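MutT/nudix family protein (Deinococcus radiodurans, PDB 2W4E) probably hydrolyses ADP-ribose with the help of magnesium, as a Nudix-family pyrophosphatase whose Nudix domain makes up most of this N-terminally truncated construct. Local coordinates at residues A[4-9]-A[82-87]; A[8-13]-A[49-54]; A[20-25]-A[33-38]; A[61-66]-A[86-91]; A[70-75]-A[129-134]. One frame throughout, in Å; residues are numbered along the deposited sequence. Where two conformers were deposited one is given.

Contact 1 (A[4-9]-A[82-87])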
# COMPACT_ATOMS: atom_id res chain seq x y z
N GLY A 4 11.97 -3.21 -16.82
CA GLY A 4 11.86 -4.12 -15.69
C GLY A 4 10.55 -4.89 -15.67
O GLY A 4 9.67 -4.63 -16.50
N PRO A 5 10.42 -5.86 -14.74
CA PRO A 5 9.15 -6.58 -14.69
C PRO A 5 8.05 -5.63 -14.18
O PRO A 5 8.32 -4.72 -13.38
CB PRO A 5 9.43 -7.71 -13.68
CG PRO A 5 10.53 -7.20 -12.80
CD PRO A 5 11.31 -6.19 -13.61
N ARG A 6 6.83 -5.81 -14.68
CA ARG A 6 5.71 -4.95 -14.28
C ARG A 6 4.47 -5.81 -14.07
O ARG A 6 4.30 -6.81 -14.76
CB ARG A 6 5.42 -3.90 -15.37
CG ARG A 6 6.61 -3.02 -15.74
CD ARG A 6 6.29 -1.99 -16.83
NE ARG A 6 6.07 -2.61 -18.15
CZ ARG A 6 5.42 -2.04 -19.17
NH1 ARG A 6 4.89 -0.82 -19.06
NH2 ARG A 6 5.28 -2.70 -20.31
N ALA A 7 3.60 -5.42 -13.14
CA ALA A 7 2.28 -6.03 -13.04
C ALA A 7 1.28 -4.89 -12.91
O ALA A 7 1.64 -3.78 -12.44
CB ALA A 7 2.21 -6.94 -11.82
N VAL A 8 0.05 -5.15 -13.33
CA VAL A 8 -1.03 -4.18 -13.25
C VAL A 8 -2.03 -4.63 -12.20
O VAL A 8 -2.26 -5.82 -12.04
CB VAL A 8 -1.67 -3.99 -14.65
CG1 VAL A 8 -2.26 -5.30 -15.17
CG2 VAL A 8 -2.67 -2.90 -14.60
N PHE A 9 -2.56 -3.68 -11.41
CA PHE A 9 -3.55 -4.00 -10.40
C PHE A 9 -4.75 -3.15 -10.76
O PHE A 9 -4.61 -1.97 -11.09
CB PHE A 9 -3.03 -3.63 -8.99
CG PHE A 9 -2.19 -4.70 -8.38
CD1 PHE A 9 -2.67 -5.46 -7.31
CD2 PHE A 9 -0.92 -4.99 -8.89
CE1 PHE A 9 -1.91 -6.51 -6.75
CE2 PHE A 9 -0.16 -6.03 -8.34
CZ PHE A 9 -0.66 -6.78 -7.27
N VAL A 82 7.68 -3.23 -10.39
CA VAL A 82 6.77 -2.10 -10.19
C VAL A 82 5.33 -2.58 -10.41
O VAL A 82 5.04 -3.32 -11.37
CB VAL A 82 7.09 -0.90 -11.12
CG1 VAL A 82 6.18 0.29 -10.86
CG2 VAL A 82 8.54 -0.48 -10.95
N PHE A 83 4.46 -2.16 -9.50
CA PHE A 83 3.03 -2.43 -9.57
C PHE A 83 2.36 -1.14 -10.01
O PHE A 83 2.58 -0.10 -9.41
CB PHE A 83 2.53 -2.86 -8.17
CG PHE A 83 2.83 -4.29 -7.83
CD1 PHE A 83 3.59 -5.08 -8.72
CD2 PHE A 83 2.41 -4.85 -6.62
CE1 PHE A 83 3.87 -6.40 -8.43
CE2 PHE A 83 2.68 -6.17 -6.31
CZ PHE A 83 3.40 -6.96 -7.18
N TYR A 84 1.56 -1.23 -11.08
CA TYR A 84 0.79 -0.10 -11.58
C TYR A 84 -0.69 -0.25 -11.28
O TYR A 84 -1.37 -1.09 -11.89
CB TYR A 84 1.00 0.07 -13.10
CG TYR A 84 2.39 0.54 -13.42
CD1 TYR A 84 2.73 1.88 -13.33
CD2 TYR A 84 3.37 -0.38 -13.81
CE1 TYR A 84 4.02 2.32 -13.61
CE2 TYR A 84 4.68 0.05 -14.10
CZ TYR A 84 4.98 1.39 -13.99
OH TYR A 84 6.26 1.78 -14.26
N PRO A 85 -1.21 0.56 -10.35
CA PRO A 85 -2.64 0.42 -10.03
C PRO A 85 -3.54 1.25 -10.95
O PRO A 85 -3.15 2.35 -11.37
CB PRO A 85 -2.74 0.88 -8.57
CG PRO A 85 -1.60 1.86 -8.39
CD PRO A 85 -0.51 1.45 -9.41
N LEU A 86 -4.71 0.69 -11.33
CA LEU A 86 -5.74 1.46 -12.03
C LEU A 86 -7.12 1.27 -11.39
O LEU A 86 -7.49 0.15 -10.94
CB LEU A 86 -5.80 1.15 -13.55
CG LEU A 86 -4.54 1.57 -14.37
CD1 LEU A 86 -3.67 0.38 -14.54
CD2 LEU A 86 -4.89 2.18 -15.75
N LEU A 87 -7.88 2.36 -11.39
CA LEU A 87 -9.31 2.29 -11.09
C LEU A 87 -10.14 2.09 -12.38
O LEU A 87 -10.10 2.93 -13.30
CB LEU A 87 -9.72 3.56 -10.39
CG LEU A 87 -11.22 3.75 -10.15
CD1 LEU A 87 -11.78 2.63 -9.19
CD2 LEU A 87 -11.44 5.13 -9.55

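Contact 2 (A[8-13]-A[49-54])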
# COMPACT_ATOMS: atom_id res chain seq x y z
N VAL A 8 0.05 -5.15 -13.33
CA VAL A 8 -1.03 -4.18 -13.25
C VAL A 8 -2.03 -4.63 -12.20
O VAL A 8 -2.26 -5.82 -12.04
CB VAL A 8 -1.67 -3.99 -14.65
CG1 VAL A 8 -2.26 -5.30 -15.17
CG2 VAL A 8 -2.67 -2.90 -14.60
N PHE A 9 -2.56 -3.68 -11.41
CA PHE A 9 -3.55 -4.00 -10.40
C PHE A 9 -4.75 -3.15 -10.76
O PHE A 9 -4.61 -1.97 -11.09
CB PHE A 9 -3.03 -3.63 -8.99
CG PHE A 9 -2.19 -4.70 -8.38
CD1 PHE A 9 -2.67 -5.46 -7.31
CD2 PHE A 9 -0.92 -4.99 -8.89
CE1 PHE A 9 -1.91 -6.51 -6.75
CE2 PHE A 9 -0.16 -6.03 -8.34
CZ PHE A 9 -0.66 -6.78 -7.27
N ILE A 10 -5.91 -3.76 -10.71
CA ILE A 10 -7.15 -3.12 -11.13
C ILE A 10 -8.20 -3.22 -10.06
O ILE A 10 -8.67 -4.33 -9.71
CB ILE A 10 -7.74 -3.77 -12.43
CG1 ILE A 10 -6.75 -3.72 -13.59
CG2 ILE A 10 -9.06 -3.04 -12.84
CD1 ILE A 10 -5.97 -4.99 -13.74
N LEU A 11 -8.65 -2.06 -9.60
CA LEU A 11 -9.83 -2.02 -8.76
C LEU A 11 -11.08 -1.81 -9.65
O LEU A 11 -11.31 -0.72 -10.15
CB LEU A 11 -9.70 -0.88 -7.73
CG LEU A 11 -10.97 -0.51 -6.92
CD1 LEU A 11 -11.51 -1.78 -6.19
CD2 LEU A 11 -10.56 0.62 -5.92
N PRO A 12 -11.90 -2.87 -9.86
CA PRO A 12 -13.00 -2.75 -10.80
C PRO A 12 -14.27 -2.34 -10.04
O PRO A 12 -14.60 -2.95 -8.99
CB PRO A 12 -13.15 -4.20 -11.32
CG PRO A 12 -12.10 -5.01 -10.63
CD PRO A 12 -11.86 -4.25 -9.35
N VAL A 13 -14.97 -1.30 -10.52
CA VAL A 13 -16.17 -0.81 -9.84
C VAL A 13 -17.33 -0.76 -10.85
O VAL A 13 -17.17 -0.20 -11.96
CB VAL A 13 -15.94 0.56 -9.18
CG1 VAL A 13 -17.26 1.20 -8.69
CG2 VAL A 13 -14.87 0.49 -8.04
N ALA A 49 -3.50 -2.11 -22.09
CA ALA A 49 -3.91 -3.38 -22.70
C ALA A 49 -3.79 -4.57 -21.76
O ALA A 49 -4.67 -5.46 -21.75
CB ALA A 49 -3.12 -3.65 -24.00
N ALA A 50 -2.71 -4.62 -20.98
CA ALA A 50 -2.59 -5.64 -19.93
C ALA A 50 -3.79 -5.55 -18.95
O ALA A 50 -4.38 -6.57 -18.55
CB ALA A 50 -1.27 -5.44 -19.16
N ALA A 51 -4.13 -4.32 -18.58
CA ALA A 51 -5.24 -4.08 -17.62
C ALA A 51 -6.58 -4.65 -18.11
O ALA A 51 -7.19 -5.44 -17.40
CB ALA A 51 -5.34 -2.58 -17.24
N ALA A 52 -6.99 -4.33 -19.34
CA ALA A 52 -8.23 -4.88 -19.90
C ALA A 52 -8.21 -6.41 -20.01
O ALA A 52 -9.18 -7.09 -19.63
CB ALA A 52 -8.54 -4.23 -21.24
N ARG A 53 -7.08 -6.95 -20.47
CA ARG A 53 -6.91 -8.38 -20.59
C ARG A 53 -7.13 -9.10 -19.26
O ARG A 53 -7.90 -10.07 -19.17
CB ARG A 53 -5.50 -8.73 -21.16
CG ARG A 53 -5.39 -10.23 -21.31
CD ARG A 53 -4.04 -10.84 -21.68
NE ARG A 53 -2.92 -10.08 -21.17
CZ ARG A 53 -2.41 -10.22 -19.95
NH1 ARG A 53 -2.94 -11.09 -19.10
NH2 ARG A 53 -1.37 -9.47 -19.60
N GLU A 54 -6.48 -8.60 -18.22
CA GLU A 54 -6.56 -9.15 -16.89
C GLU A 54 -7.97 -9.08 -16.32
O GLU A 54 -8.48 -10.06 -15.69
CB GLU A 54 -5.60 -8.35 -15.98
CG GLU A 54 -5.08 -9.13 -14.78
CD GLU A 54 -4.47 -10.48 -15.17
OE1 GLU A 54 -3.44 -10.53 -15.86
OE2 GLU A 54 -5.03 -11.50 -14.77

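Contact 3 (A[20-25]-A[33-38])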
# COMPACT_ATOMS: atom_id res chain seq x y z
N VAL A 20 -15.49 -5.21 -7.54
CA VAL A 20 -15.38 -6.59 -7.95
C VAL A 20 -14.05 -7.16 -7.45
O VAL A 20 -13.02 -6.95 -8.08
CB VAL A 20 -15.50 -6.76 -9.48
CG1 VAL A 20 -15.50 -8.26 -9.86
CG2 VAL A 20 -16.79 -6.03 -9.98
N LEU A 21 -14.11 -7.88 -6.32
CA LEU A 21 -12.92 -8.51 -5.72
C LEU A 21 -12.81 -9.97 -6.07
O LEU A 21 -13.73 -10.56 -6.61
CB LEU A 21 -12.96 -8.36 -4.19
CG LEU A 21 -13.26 -6.95 -3.72
CD1 LEU A 21 -13.21 -6.80 -2.18
CD2 LEU A 21 -12.23 -6.02 -4.39
N ILE A 22 -11.67 -10.57 -5.75
CA ILE A 22 -11.49 -12.01 -5.83
C ILE A 22 -10.96 -12.59 -4.52
O ILE A 22 -10.31 -11.87 -3.74
CB ILE A 22 -10.54 -12.42 -6.97
CG1 ILE A 22 -9.17 -11.74 -6.78
CG2 ILE A 22 -11.17 -12.11 -8.34
CD1 ILE A 22 -8.11 -12.19 -7.77
N ARG A 23 -11.26 -13.87 -4.28
CA ARG A 23 -10.60 -14.62 -3.19
C ARG A 23 -9.79 -15.63 -3.93
O ARG A 23 -10.31 -16.46 -4.66
CB ARG A 23 -11.57 -15.29 -2.19
CG ARG A 23 -12.44 -14.30 -1.36
CD ARG A 23 -13.10 -14.95 -0.11
NE ARG A 23 -14.09 -14.03 0.47
CZ ARG A 23 -15.41 -14.16 0.39
NH1 ARG A 23 -15.96 -15.18 -0.26
NH2 ARG A 23 -16.21 -13.24 0.94
N GLN A 24 -8.49 -15.51 -3.78
CA GLN A 24 -7.56 -16.33 -4.50
C GLN A 24 -6.72 -17.12 -3.51
O GLN A 24 -6.20 -16.55 -2.57
CB GLN A 24 -6.64 -15.41 -5.30
CG GLN A 24 -5.72 -16.17 -6.21
CD GLN A 24 -5.23 -15.30 -7.33
OE1 GLN A 24 -4.99 -14.07 -7.15
NE2 GLN A 24 -5.02 -15.91 -8.49
N PHE A 25 -6.59 -18.42 -3.74
CA PHE A 25 -5.67 -19.26 -2.96
C PHE A 25 -4.25 -18.75 -3.15
O PHE A 25 -3.82 -18.49 -4.29
CB PHE A 25 -5.76 -20.73 -3.40
CG PHE A 25 -4.93 -21.67 -2.55
CD1 PHE A 25 -5.38 -22.05 -1.29
CD2 PHE A 25 -3.70 -22.15 -2.99
CE1 PHE A 25 -4.61 -22.91 -0.47
CE2 PHE A 25 -2.91 -23.01 -2.18
CZ PHE A 25 -3.38 -23.39 -0.93
N ILE A 33 -7.21 -15.37 0.06
CA ILE A 33 -7.15 -14.01 0.59
C ILE A 33 -7.87 -13.09 -0.40
O ILE A 33 -7.83 -13.31 -1.61
CB ILE A 33 -5.68 -13.55 0.90
CG1 ILE A 33 -5.65 -12.10 1.40
CG2 ILE A 33 -4.76 -13.79 -0.31
CD1 ILE A 33 -4.35 -11.63 2.07
N THR A 34 -8.56 -12.09 0.15
CA THR A 34 -9.32 -11.10 -0.61
C THR A 34 -8.34 -10.13 -1.30
O THR A 34 -7.48 -9.49 -0.64
CB THR A 34 -10.26 -10.29 0.33
OG1 THR A 34 -11.14 -11.22 0.96
CG2 THR A 34 -11.13 -9.34 -0.47
N GLU A 35 -8.47 -10.05 -2.62
CA GLU A 35 -7.60 -9.22 -3.45
C GLU A 35 -8.42 -8.48 -4.50
O GLU A 35 -9.56 -8.88 -4.83
CB GLU A 35 -6.57 -10.09 -4.18
CG GLU A 35 -5.66 -10.87 -3.23
CD GLU A 35 -4.72 -11.80 -3.97
OE1 GLU A 35 -5.11 -12.29 -5.06
OE2 GLU A 35 -3.61 -12.04 -3.47
N ILE A 36 -7.85 -7.41 -5.04
CA ILE A 36 -8.36 -6.85 -6.33
C ILE A 36 -7.77 -7.66 -7.51
O ILE A 36 -7.01 -8.61 -7.28
CB ILE A 36 -8.10 -5.31 -6.46
CG1 ILE A 36 -6.60 -5.00 -6.46
CG2 ILE A 36 -8.85 -4.52 -5.33
CD1 ILE A 36 -6.31 -3.48 -6.89
N VAL A 37 -8.14 -7.33 -8.75
CA VAL A 37 -7.66 -8.02 -9.94
C VAL A 37 -6.21 -7.66 -10.18
O VAL A 37 -5.84 -6.51 -9.98
CB VAL A 37 -8.54 -7.64 -11.19
CG1 VAL A 37 -7.97 -8.22 -12.48
CG2 VAL A 37 -9.97 -8.15 -10.97
N ALA A 38 -5.40 -8.62 -10.62
CA ALA A 38 -4.00 -8.30 -10.91
C ALA A 38 -3.35 -9.38 -11.76
O ALA A 38 -3.80 -10.53 -11.76
CB ALA A 38 -3.21 -8.13 -9.59

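Contact 4 (A[61-66]-A[86-91])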
# COMPACT_ATOMS: atom_id res chain seq x y z
N GLY A 61 -14.69 -9.26 -16.85
CA GLY A 61 -15.17 -7.88 -16.71
C GLY A 61 -14.74 -7.05 -17.89
O GLY A 61 -13.76 -7.39 -18.54
N ALA A 62 -15.48 -5.96 -18.18
CA ALA A 62 -15.01 -4.90 -19.09
C ALA A 62 -15.36 -3.56 -18.46
O ALA A 62 -16.34 -3.45 -17.76
CB ALA A 62 -15.70 -5.02 -20.43
N ALA A 63 -14.58 -2.52 -18.73
CA ALA A 63 -14.76 -1.23 -18.05
C ALA A 63 -15.15 -0.13 -19.04
O ALA A 63 -14.66 -0.13 -20.16
CB ALA A 63 -13.47 -0.82 -17.39
N SER A 64 -15.97 0.81 -18.61
CA SER A 64 -16.33 1.98 -19.43
C SER A 64 -15.25 3.05 -19.40
O SER A 64 -15.05 3.77 -20.40
CB SER A 64 -17.67 2.56 -18.94
OG SER A 64 -17.46 3.42 -17.85
N GLU A 65 -14.55 3.16 -18.26
CA GLU A 65 -13.53 4.23 -18.04
C GLU A 65 -12.37 3.70 -17.17
O GLU A 65 -12.59 2.91 -16.24
CB GLU A 65 -14.14 5.47 -17.36
CG GLU A 65 -13.16 6.64 -17.16
CD GLU A 65 -13.69 7.78 -16.33
OE1 GLU A 65 -14.89 7.79 -15.98
OE2 GLU A 65 -12.93 8.72 -16.03
N TRP A 66 -11.16 4.16 -17.46
CA TRP A 66 -9.95 3.76 -16.72
C TRP A 66 -9.29 4.99 -16.12
O TRP A 66 -9.11 5.98 -16.82
CB TRP A 66 -8.94 3.08 -17.67
CG TRP A 66 -9.38 1.73 -18.15
CD1 TRP A 66 -10.08 1.44 -19.28
CD2 TRP A 66 -9.14 0.49 -17.48
NE1 TRP A 66 -10.30 0.08 -19.35
CE2 TRP A 66 -9.74 -0.52 -18.26
CE3 TRP A 66 -8.51 0.14 -16.28
CZ2 TRP A 66 -9.69 -1.87 -17.90
CZ3 TRP A 66 -8.44 -1.22 -15.94
CH2 TRP A 66 -9.03 -2.20 -16.74
N LEU A 86 -4.71 0.69 -11.33
CA LEU A 86 -5.74 1.46 -12.03
C LEU A 86 -7.12 1.27 -11.39
O LEU A 86 -7.49 0.15 -10.94
CB LEU A 86 -5.80 1.15 -13.55
CG LEU A 86 -4.54 1.57 -14.37
CD1 LEU A 86 -3.67 0.38 -14.54
CD2 LEU A 86 -4.89 2.18 -15.75
N LEU A 87 -7.88 2.36 -11.39
CA LEU A 87 -9.31 2.29 -11.09
C LEU A 87 -10.14 2.09 -12.38
O LEU A 87 -10.10 2.93 -13.30
CB LEU A 87 -9.72 3.56 -10.39
CG LEU A 87 -11.22 3.75 -10.15
CD1 LEU A 87 -11.78 2.63 -9.19
CD2 LEU A 87 -11.44 5.13 -9.55
N ALA A 88 -10.89 1.00 -12.46
CA ALA A 88 -11.79 0.75 -13.60
C ALA A 88 -13.26 1.03 -13.19
O ALA A 88 -13.77 0.50 -12.18
CB ALA A 88 -11.61 -0.69 -14.13
N LEU A 89 -13.95 1.87 -13.97
CA LEU A 89 -15.33 2.27 -13.63
C LEU A 89 -16.31 1.73 -14.65
O LEU A 89 -15.90 1.29 -15.76
CB LEU A 89 -15.44 3.81 -13.52
CG LEU A 89 -14.41 4.24 -12.45
CD1 LEU A 89 -13.84 5.60 -12.68
CD2 LEU A 89 -14.95 4.08 -10.99
N GLY A 90 -17.59 1.76 -14.31
CA GLY A 90 -18.61 1.28 -15.27
C GLY A 90 -18.43 -0.18 -15.65
O GLY A 90 -18.80 -0.58 -16.76
N VAL A 91 -17.92 -1.01 -14.73
CA VAL A 91 -17.59 -2.39 -15.05
C VAL A 91 -18.83 -3.29 -15.17
O VAL A 91 -19.75 -3.24 -14.35
CB VAL A 91 -16.59 -2.99 -14.01
CG1 VAL A 91 -16.24 -4.43 -14.41
CG2 VAL A 91 -15.30 -2.10 -13.92

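Contact 5 (A[70-75]-A[129-134])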
# COMPACT_ATOMS: atom_id res chain seq x y z
N PRO A 70 -1.11 6.19 -8.84
CA PRO A 70 0.38 6.17 -8.77
C PRO A 70 1.02 4.76 -8.68
O PRO A 70 0.73 4.02 -7.75
CB PRO A 70 0.69 6.97 -7.49
CG PRO A 70 -0.52 7.95 -7.40
CD PRO A 70 -1.72 7.17 -7.91
N GLY A 71 1.93 4.45 -9.59
CA GLY A 71 2.75 3.23 -9.51
C GLY A 71 3.58 3.11 -8.22
O GLY A 71 3.88 4.13 -7.58
N PHE A 72 3.90 1.89 -7.79
CA PHE A 72 4.71 1.69 -6.55
C PHE A 72 5.53 0.41 -6.62
O PHE A 72 5.16 -0.50 -7.34
CB PHE A 72 3.84 1.67 -5.25
CG PHE A 72 2.78 0.57 -5.21
CD1 PHE A 72 3.02 -0.62 -4.50
CD2 PHE A 72 1.52 0.75 -5.81
CE1 PHE A 72 2.06 -1.66 -4.44
CE2 PHE A 72 0.52 -0.33 -5.75
CZ PHE A 72 0.80 -1.49 -5.04
N TYR A 73 6.60 0.35 -5.83
CA TYR A 73 7.36 -0.89 -5.62
C TYR A 73 6.81 -1.62 -4.38
O TYR A 73 6.82 -1.05 -3.28
CB TYR A 73 8.85 -0.58 -5.34
CG TYR A 73 9.55 0.26 -6.39
CD1 TYR A 73 10.06 -0.31 -7.55
CD2 TYR A 73 9.75 1.64 -6.19
CE1 TYR A 73 10.74 0.45 -8.51
CE2 TYR A 73 10.43 2.42 -7.15
CZ TYR A 73 10.91 1.81 -8.31
OH TYR A 73 11.58 2.55 -9.26
N PRO A 74 6.34 -2.85 -4.55
CA PRO A 74 5.77 -3.57 -3.41
C PRO A 74 6.84 -4.00 -2.38
O PRO A 74 6.53 -4.14 -1.20
CB PRO A 74 5.12 -4.79 -4.08
CG PRO A 74 5.98 -5.04 -5.27
CD PRO A 74 6.23 -3.64 -5.79
N GLN A 75 8.07 -4.19 -2.84
CA GLN A 75 9.13 -4.69 -1.97
C GLN A 75 10.50 -4.21 -2.47
O GLN A 75 11.29 -5.00 -2.97
CB GLN A 75 9.07 -6.21 -1.89
CG GLN A 75 8.32 -6.71 -0.68
CD GLN A 75 8.41 -8.22 -0.49
OE1 GLN A 75 7.97 -8.98 -1.36
NE2 GLN A 75 8.97 -8.64 0.63
N SER A 129 -4.69 -3.19 -0.69
CA SER A 129 -5.06 -2.11 0.27
C SER A 129 -4.55 -0.77 -0.24
O SER A 129 -5.24 0.23 -0.12
CB SER A 129 -4.49 -2.32 1.69
OG SER A 129 -4.97 -3.52 2.23
N LEU A 130 -3.32 -0.74 -0.76
CA LEU A 130 -2.75 0.56 -1.15
C LEU A 130 -3.58 1.10 -2.33
O LEU A 130 -3.83 2.28 -2.41
CB LEU A 130 -1.27 0.43 -1.56
CG LEU A 130 -0.56 1.68 -2.08
CD1 LEU A 130 -0.79 2.96 -1.18
CD2 LEU A 130 0.91 1.41 -2.24
N THR A 131 -4.00 0.22 -3.24
CA THR A 131 -4.78 0.69 -4.41
C THR A 131 -6.11 1.29 -3.95
O THR A 131 -6.56 2.32 -4.48
CB THR A 131 -4.98 -0.47 -5.39
OG1 THR A 131 -3.70 -0.93 -5.81
CG2 THR A 131 -5.80 -0.04 -6.67
N LEU A 132 -6.73 0.63 -2.96
CA LEU A 132 -8.03 1.10 -2.41
C LEU A 132 -7.87 2.48 -1.79
O LEU A 132 -8.69 3.36 -2.00
CB LEU A 132 -8.63 0.11 -1.40
CG LEU A 132 -9.25 -1.13 -2.07
CD1 LEU A 132 -9.28 -2.26 -0.99
CD2 LEU A 132 -10.68 -0.79 -2.56
N TRP A 133 -6.81 2.66 -1.01
CA TRP A 133 -6.56 3.97 -0.46
C TRP A 133 -6.36 4.98 -1.58
O TRP A 133 -6.94 6.05 -1.54
CB TRP A 133 -5.35 3.97 0.48
CG TRP A 133 -5.65 3.42 1.81
CD1 TRP A 133 -5.21 2.23 2.32
CD2 TRP A 133 -6.47 4.02 2.82
NE1 TRP A 133 -5.71 2.05 3.60
CE2 TRP A 133 -6.49 3.13 3.93
CE3 TRP A 133 -7.18 5.21 2.90
CZ2 TRP A 133 -7.19 3.41 5.10
CZ3 TRP A 133 -7.87 5.51 4.08
CH2 TRP A 133 -7.85 4.61 5.17
N GLN A 134 -5.53 4.67 -2.57
CA GLN A 134 -5.25 5.66 -3.63
C GLN A 134 -6.49 6.00 -4.46
O GLN A 134 -6.60 7.10 -4.96
CB GLN A 134 -4.14 5.15 -4.58
CG GLN A 134 -2.71 5.04 -3.99
CD GLN A 134 -1.81 4.30 -5.00
OE1 GLN A 134 -2.31 3.63 -5.91
NE2 GLN A 134 -0.52 4.40 -4.84

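Contact 1 (A[4-9]-A[82-87])
F9 and F83 project from the same side of a parallel strand pair, and their rings meet at a slant, with planes 35° apart and CE2 of F9 only 3.3 Å from CD2 of F83. CE2 of F9 lies over one face of F83, toward its rim, while CB of A7 approaches that ring at CE1, 3.8 Å away. Both phenylalanines hold CG beside their own backbone N (chi1 -84° in F9, -79° in F83), which brings the rings together. An alanine in place of F83 is likely to open a gap beside F9 and leave its ring freer to turn. The other side carries R6, V8 and Y84: CD of R6 reaches CE2 of Y84 at 3.8 Å. The backbone of Y84 is held twice, its N by O of A7 (2.9 Å) and its O by N of F9 (2.9 Å). Such alternating bonds, closed by L86 N to F9 O at 2.7 Å, mark the parallel pairing of strands 6-14 and 82-93 in the mixed sheet of the Nudix fold.

Contact 2 (A[8-13]-A[49-54])
V8, in one of its two modelled conformers, straddles A51 of the helix, its two methyls parted over the alanine. CG2 stands 3.8 Å from CB of A51, while CG1 reaches back to CB of A50 at 4.1 Å. With chi1 at 61° in that conformer, CG1 sits between the backbone N and the carbonyl carbon, and both branches turn to the helix. I10, two residues on and so on the same side of the strand, is the second bump. Its CG1 meets CB of A51 at 4.1 Å, so the alanine methyl is received between the two branched side chains. The surface joined here is that of the Nudix helix, part of the sequence motif spanning 39-60, against the mixed sheet of the alpha-beta-alpha Nudix sandwich; strand and helix segments cross at -57°. Their axes come within 8.4 Å, consistent with the small alanines between them. Farther along, CD1 of I10 enters the hollow between O of A51, 3.9 Å away, and CB of E54, 4.1 Å away. Beyond that CB, the E54 chain bends at chi2 (52°), and OE1 makes a salt bridge with NH1 of R53, its hydrogen bond weak.

Contact 3 (A[20-25]-A[33-38])
The amide N of E35 gives the shortest hydrogen bond here, 2.8 Å to O of I22, and the bond is returned by N of I22 to O of E35 in an almost straight line (177°). This hydrogen-bonded pair sits in the antiparallel beta hairpin formed by strands 18-26 and 31-35, part of the smaller sheet of the Nudix fold. Q24 and I33 make the next such pair, though the donor N of I33 stands above the carbonyl plane of Q24, 43° out of it. Between the two pairs, R23 faces T34; their side chains run alongside each other, and OG1 of T34 lies near the plane of the guanidinium at its edge. L21 spreads its branches on that side too, CD1 to CG2 of T34 at 3.7 Å and CD2 to CG2 of I36 at 3.8 Å. Across the sheet, I22 and E35 are neighbours. The E35 chain runs extended beyond CG, and its carboxylate makes a salt bridge with R26, which would be expected to steady its negative charge. I22 bends inward with chi1 at 57°, a rotation that lays CG1 3.5 Å from O of E35 and carries CD1 to within 3.8 Å of O of I36.

Contact 4 (A[61-66]-A[86-91])
W66 lays its indole over A88, its partner in a non-hydrogen-bonded antiparallel pair, where strands 65-68 and 82-93 join in the mixed sheet of the Nudix fold. From CB the side chain sets CG beside the backbone N (chi1 -70°), and chi2 of 92° stands the ring across that bond. CE3 comes first along the six-membered ring: its edge meets CB of L86 at 4.0 Å, the two side chains crossing at about a right angle. CZ3 follows, 3.7 Å from CB of A88, and CH2 still touches the same methyl at 4.0 Å. The methyl of A88 rests over the ring face, 20° off the normal, in a CH-pi contact. CB of A63 lies above that face as well, and touches CB of A88. Outside the pair, I10 of strand 6-14 and A51 and L55 of helix 47-59 also meet the indole. Before W66 the strand carries a classic beta bulge, in which S64 and E65 both face L89. O of L89 draws in three donors: N of S64 at 2.9 Å in the carbonyl plane, with weak bonds from E65 N and S64 OG. In return, N of L89 binds O of E65. The E65 side chain runs extended alongside L89 to a salt bridge with R142. Next to the bulge, G90 turns the corner with positive phi, its CA 3.5 Å from OG of S64.

Contact 5 (A[70-75]-A[129-134])
L130 meets F72 head-on where helix 126-141 of the Nudix fold closes over the loop between strands 65-68 and 82-93. CD2 of the leucine sits above the centre of the phenylalanine ring, 3.5 Å from its centroid and 10° off the normal, a CH-pi contact over the face. F72 presents that face with chi1 at 60°, CG lodged between its backbone N and carbonyl carbon. The second subunit adds its W133 against L130. One residue on, T131 brings OG1 to the ring edge, 4.3 Å from CE2 of F72; that hydroxyl has its hydrogen bond with O of P127. A turn after L130 comes Q134, extended beyond CG and sliding past P70 in the opposite direction, its NE2 hydrogen-bonded to O of P70 at 3.2 Å. A leucine in place of Q134 would probably leave O of P70 without this side-chain donor and the loop less firmly tied to the helix. NE2 lies on a lone pair of that oxygen, in the carbonyl plane, although the oxygen is 26° out of the amide plane.

In the fold
Strand 6-14 links contacts 1 and 2, whose centres lie about 9 Å apart: one pairs it with strand 82-93, the other sets it against helix 47-59. Contact 4 takes up strand 82-93 farther along, its centre about 8 Å from that of contact 2, and strand 82-93 thus carries both the pairing with 6-14 and that with 65-68. Along the chain, the hairpin of contact 3 is nested within the loops closed by contacts 1 and 2, whereas contacts 1 and 5 interleave. Helix 126-141, in contact 5, lies across the sheet from helix 47-59, giving the layered alpha-beta-alpha arrangement. Contacts 4 and 5 are the most distant, about 18 Å between centres. Contacts 3 and 5, and F83 of contact 1, also touch the second subunit.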